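Local atomic coordinates of metallo-beta-lactamase (Simiduia agarivorans, PDB entry 6MFI), a protein that probably hydrolyses the beta-lactam ring of antibiotics with two zinc ions, as a metallo-beta-lactamase of subclass B3. Residues A[89-92]-A[93-97]; A[238-241]-A[242-246]. All coordinates share one frame; numbering follows the deposited sequence.

Contact 1: A[89-92]-A[93-97]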
loop_
_atom_site.group_PDB
_atom_site.type_symbol
_atom_site.label_atom_id
_atom_site.label_comp_id
_atom_site.label_asym_id
_atom_site.label_seq_id
_atom_site.Cartn_x
_atom_site.Cartn_y
_atom_site.Cartn_z
ATOM N N VAL A 89 12.756 4.027 4.578
ATOM C CA VAL A 89 12.256 2.689 4.885
ATOM C C VAL A 89 13.397 1.786 5.332
ATOM O O VAL A 89 13.272 1.038 6.310
ATOM C CB VAL A 89 11.513 2.106 3.668
ATOM C CG1 VAL A 89 11.204 0.630 3.884
ATOM C CG2 VAL A 89 10.238 2.891 3.401
ATOM N N ARG A 90 14.529 1.847 4.626
ATOM C CA ARG A 90 15.706 1.086 5.033
ATOM C C ARG A 90 16.156 1.481 6.433
ATOM O O ARG A 90 16.497 0.619 7.253
ATOM C CB ARG A 90 16.840 1.308 4.033
ATOM C CG ARG A 90 17.173 0.105 3.176
ATOM C CD ARG A 90 18.531 0.271 2.515
ATOM N NE ARG A 90 18.584 1.441 1.640
ATOM C CZ ARG A 90 19.268 2.548 1.914
ATOM N NH1 ARG A 90 19.962 2.640 3.040
ATOM N NH2 ARG A 90 19.261 3.565 1.063
ATOM N N ASP A 91 16.164 2.783 6.727
ATOM C CA ASP A 91 16.532 3.230 8.062
ATOM C C ASP A 91 15.530 2.748 9.102
ATOM O O ASP A 91 15.922 2.296 10.180
ATOM C CB ASP A 91 16.642 4.754 8.089
ATOM C CG ASP A 91 17.306 5.270 9.349
ATOM O OD1 ASP A 91 18.273 4.648 9.829
ATOM O OD2 ASP A 91 16.840 6.308 9.866
ATOM N N ASN A 92 14.234 2.810 8.791
ATOM C CA ASN A 92 13.217 2.461 9.782
ATOM C C ASN A 92 13.253 0.975 10.124
ATOM O O ASN A 92 13.002 0.592 11.272
ATOM C CB ASN A 92 11.830 2.863 9.277
ATOM C CG ASN A 92 11.553 4.339 9.458
ATOM O OD1 ASN A 92 12.285 5.037 10.162
ATOM N ND2 ASN A 92 10.501 4.828 8.813
ATOM N N ILE A 93 13.551 0.125 9.140
ATOM C CA ILE A 93 13.675 -1.305 9.408
ATOM C C ILE A 93 14.836 -1.566 10.359
ATOM O O ILE A 93 14.741 -2.401 11.268
ATOM C CB ILE A 93 13.831 -2.085 8.089
ATOM C CG1 ILE A 93 12.559 -1.969 7.247
ATOM C CG2 ILE A 93 14.157 -3.548 8.358
ATOM C CD1 ILE A 93 12.664 -2.620 5.885
ATOM N N ALA A 94 15.947 -0.848 10.173
ATOM C CA ALA A 94 17.088 -1.006 11.066
ATOM C C ALA A 94 16.803 -0.439 12.451
ATOM O O ALA A 94 17.317 -0.962 13.448
ATOM C CB ALA A 94 18.324 -0.339 10.461
ATOM N N ARG A 95 15.994 0.620 12.536
ATOM C CA ARG A 95 15.648 1.187 13.837
ATOM C C ARG A 95 14.898 0.177 14.696
ATOM O O ARG A 95 15.102 0.112 15.915
ATOM C CB ARG A 95 14.815 2.455 13.656
ATOM C CG ARG A 95 15.583 3.625 13.069
ATOM C CD ARG A 95 14.689 4.839 12.875
ATOM N NE ARG A 95 14.158 5.343 14.139
ATOM C CZ ARG A 95 13.689 6.574 14.314
ATOM N NH1 ARG A 95 13.685 7.432 13.303
ATOM N NH2 ARG A 95 13.224 6.949 15.497
ATOM N N LEU A 96 14.025 -0.620 14.079
ATOM C CA LEU A 96 13.307 -1.658 14.807
ATOM C C LEU A 96 14.190 -2.847 15.157
ATOM O O LEU A 96 13.778 -3.684 15.966
ATOM C CB LEU A 96 12.105 -2.131 13.990
ATOM C CG LEU A 96 10.960 -1.134 13.808
ATOM C CD1 LEU A 96 10.075 -1.552 12.647
ATOM C CD2 LEU A 96 10.148 -1.008 15.087
ATOM N N GLY A 97 15.383 -2.941 14.575
ATOM C CA GLY A 97 16.282 -4.041 14.845
ATOM C C GLY A 97 16.179 -5.209 13.892
ATOM O O GLY A 97 16.749 -6.270 14.178
HETATM O O HOH W 1 14.035 6.778 10.367
#
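Asp-91 reaches forward along the helix because its CG lies anti to the backbone N (chi1 -168°), while Arg-95, with CG beside its own N (chi1 -69°), runs back toward it and then bends at chi3. The two charged ends do not meet: Asp-91 OD2 stays 4.8 Å from Arg-95 NH1, and the carboxylate and guanidinium planes are turned 53° apart. A water joins them instead. Its oxygen lies 2.9 Å from Asp-91 OD2, to which it donates; it also donates to Asn-92 OD1, at an unusually short distance whose exact value is doubtful, and accepts from Arg-95 NH1 in the plane of the guanidinium, at its edge. Asn-92 lies alongside Arg-95, pointing the same way, with OD1 3.6 Å from Arg-95 CD. Its amide is anchored from the other end, where ND2 donates to the carbonyls of Gly-47 and Val-59. Beneath these side chains the i to i+4 bonds continue, among them Arg-95 N to Asp-91 O at 2.9 Å, until Gly-97, with positive phi, closes the helix in a Schellman motif. Val-89 CG1 and Ile-93 CD1 touch at 4.1 Å on the buried side. Both residues pack on Leu-77 of strand 74-78, and Val-89 also meets Leu-122 of helix 119-126. Helix 85-95 is the crossover helix of the beta-alpha-beta unit that joins the parallel strands 74-78 and 103-107.

Contact 2: A[238-241]-A[242-246]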
loop_
_atom_site.group_PDB
_atom_site.type_symbol
_atom_site.label_atom_id
_atom_site.label_comp_id
_atom_site.label_asym_id
_atom_site.label_seq_id
_atom_site.Cartn_x
_atom_site.Cartn_y
_atom_site.Cartn_z
ATOM N N LEU A 238 -14.035 -2.724 -5.592
ATOM C CA LEU A 238 -14.603 -1.941 -4.500
ATOM C C LEU A 238 -15.637 -2.750 -3.726
ATOM O O LEU A 238 -15.635 -2.763 -2.491
ATOM C CB LEU A 238 -15.222 -0.654 -5.045
ATOM C CG LEU A 238 -14.267 0.529 -5.191
ATOM C CD1 LEU A 238 -14.961 1.708 -5.852
ATOM C CD2 LEU A 238 -13.730 0.920 -3.830
ATOM N N ALA A 239 -16.533 -3.433 -4.443
ATOM C CA ALA A 239 -17.508 -4.291 -3.777
ATOM C C ALA A 239 -16.832 -5.459 -3.074
ATOM O O ALA A 239 -17.363 -5.983 -2.088
ATOM C CB ALA A 239 -18.540 -4.797 -4.785
ATOM N N THR A 240 -15.663 -5.879 -3.560
ATOM C CA THR A 240 -14.920 -6.945 -2.898
ATOM C C THR A 240 -14.230 -6.441 -1.636
ATOM O O THR A 240 -14.237 -7.126 -0.609
ATOM C CB THR A 240 -13.896 -7.550 -3.859
ATOM O OG1 THR A 240 -14.543 -7.913 -5.085
ATOM C CG2 THR A 240 -13.254 -8.785 -3.246
ATOM N N LEU A 241 -13.639 -5.244 -1.695
ATOM C CA LEU A 241 -12.938 -4.703 -0.533
ATOM C C LEU A 241 -13.898 -4.422 0.617
ATOM O O LEU A 241 -13.551 -4.628 1.786
ATOM C CB LEU A 241 -12.185 -3.430 -0.921
ATOM C CG LEU A 241 -11.602 -2.622 0.242
ATOM C CD1 LEU A 241 -10.434 -3.361 0.882
ATOM C CD2 LEU A 241 -11.187 -1.232 -0.206
ATOM N N ALA A 242 -15.110 -3.956 0.305
ATOM C CA ALA A 242 -16.058 -3.598 1.354
ATOM C C ALA A 242 -16.516 -4.814 2.150
ATOM O O ALA A 242 -16.860 -4.684 3.331
ATOM C CB ALA A 242 -17.264 -2.879 0.750
ATOM N N ASP A 243 -16.525 -5.993 1.532
ATOM C CA ASP A 243 -17.032 -7.202 2.166
ATOM C C ASP A 243 -15.927 -8.093 2.720
ATOM O O ASP A 243 -16.215 -9.197 3.194
ATOM C CB ASP A 243 -17.892 -7.992 1.179
ATOM C CG ASP A 243 -19.095 -8.634 1.839
ATOM O OD1 ASP A 243 -19.495 -8.169 2.927
ATOM O OD2 ASP A 243 -19.640 -9.604 1.272
ATOM N N LEU A 244 -14.675 -7.647 2.671
ATOM C CA LEU A 244 -13.580 -8.444 3.203
ATOM C C LEU A 244 -13.617 -8.466 4.726
ATOM O O LEU A 244 -14.029 -7.499 5.375
ATOM C CB LEU A 244 -12.234 -7.889 2.734
ATOM C CG LEU A 244 -11.851 -8.059 1.264
ATOM C CD1 LEU A 244 -10.498 -7.422 0.989
ATOM C CD2 LEU A 244 -11.845 -9.528 0.877
ATOM N N GLU A 245 -13.190 -9.590 5.297
ATOM C CA GLU A 245 -12.914 -9.632 6.726
ATOM C C GLU A 245 -11.820 -8.623 7.038
ATOM O O GLU A 245 -10.728 -8.685 6.465
ATOM C CB GLU A 245 -12.495 -11.039 7.150
ATOM C CG GLU A 245 -12.594 -11.287 8.647
ATOM C CD GLU A 245 -14.021 -11.234 9.159
ATOM O OE1 GLU A 245 -14.946 -11.555 8.383
ATOM O OE2 GLU A 245 -14.218 -10.869 10.337
ATOM N N CYS A 246 -12.117 -7.680 7.927
ATOM C CA CYS A 246 -11.292 -6.480 8.027
ATOM C C CYS A 246 -11.533 -5.829 9.382
ATOM O O CYS A 246 -12.583 -5.215 9.595
ATOM C CB CYS A 246 -11.624 -5.534 6.881
ATOM S SG CYS A 246 -10.892 -3.895 6.936
HETATM O O HOH W 2 -19.957 -7.924 -1.704
#
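Leu-241 and Leu-244 meet through their CD1 methyls, 4.1 Å apart, with the two side chains crossing at about a right angle. Leu-244 also folds back over the end of the helix: with CG beside its backbone N (chi1 -71°), its branch point comes to 3.2 Å from Thr-240 O, and CD2 lies near the same carbonyl. The backbone beneath changes its pattern here. Ala-242 N still makes the regular i to i+4 bond to Leu-238 O, at 3.1 Å, whereas the next two amides make weak bonds three residues back: Asp-243 N to Thr-240 O, and Leu-244 N to Leu-241 O at 3.3 Å. After this the chain is extended through Glu-245 and Cys-246.

Further out, Asp-243 is held by Arg-276 of helix 274-291, which forms a salt bridge with OD1. On its other carboxylate oxygen a water makes a weak bond to OD2 and also donates to Ala-239 O, linking the side chain to the last full turn. Thr-240 OG1 is bonded to the carbonyl of Leu-236, one turn earlier in its own helix. Leu-241 is buried against Tyr-278, Val-209 and Leu-214, and Ala-242 rests on Ala-279. The loop is then tied down by the hydrogen bond of Gln-196 NE2 to Glu-245 O and by the disulfide of Cys-246 with Cys-275.

The exit from helix 228-242 therefore combines apolar packing and hydrogen bonds with two links to the start of helix 274-291, the disulfide to Cys-275 and the ion pair with Arg-276; the aspartate's negative charge would probably be stabilised by the arginine.

Overall arrangement
Contact 1 comes first along the chain, near the end of helix 85-95, and contact 2 follows at the end of helix 228-242. Their centres are 31 Å apart and lie on opposite sides of the chain's centre, with about 22 Å between nearest atoms. Each helix flanks a different sheet: 85-95 packs on the seven-stranded one, while 228-242 adjoins the five-stranded one through strand 206-210. The two contacts thus mark outer layers of the alpha-beta/beta-alpha sandwich of metallo-beta-lactamases. Neither includes a zinc ligand; both belong to the surrounding scaffold. The side chain of Val-89 is about 13 Å from a zinc ion, and the side chains of Leu-238 and His-188 are about 9 Å apart.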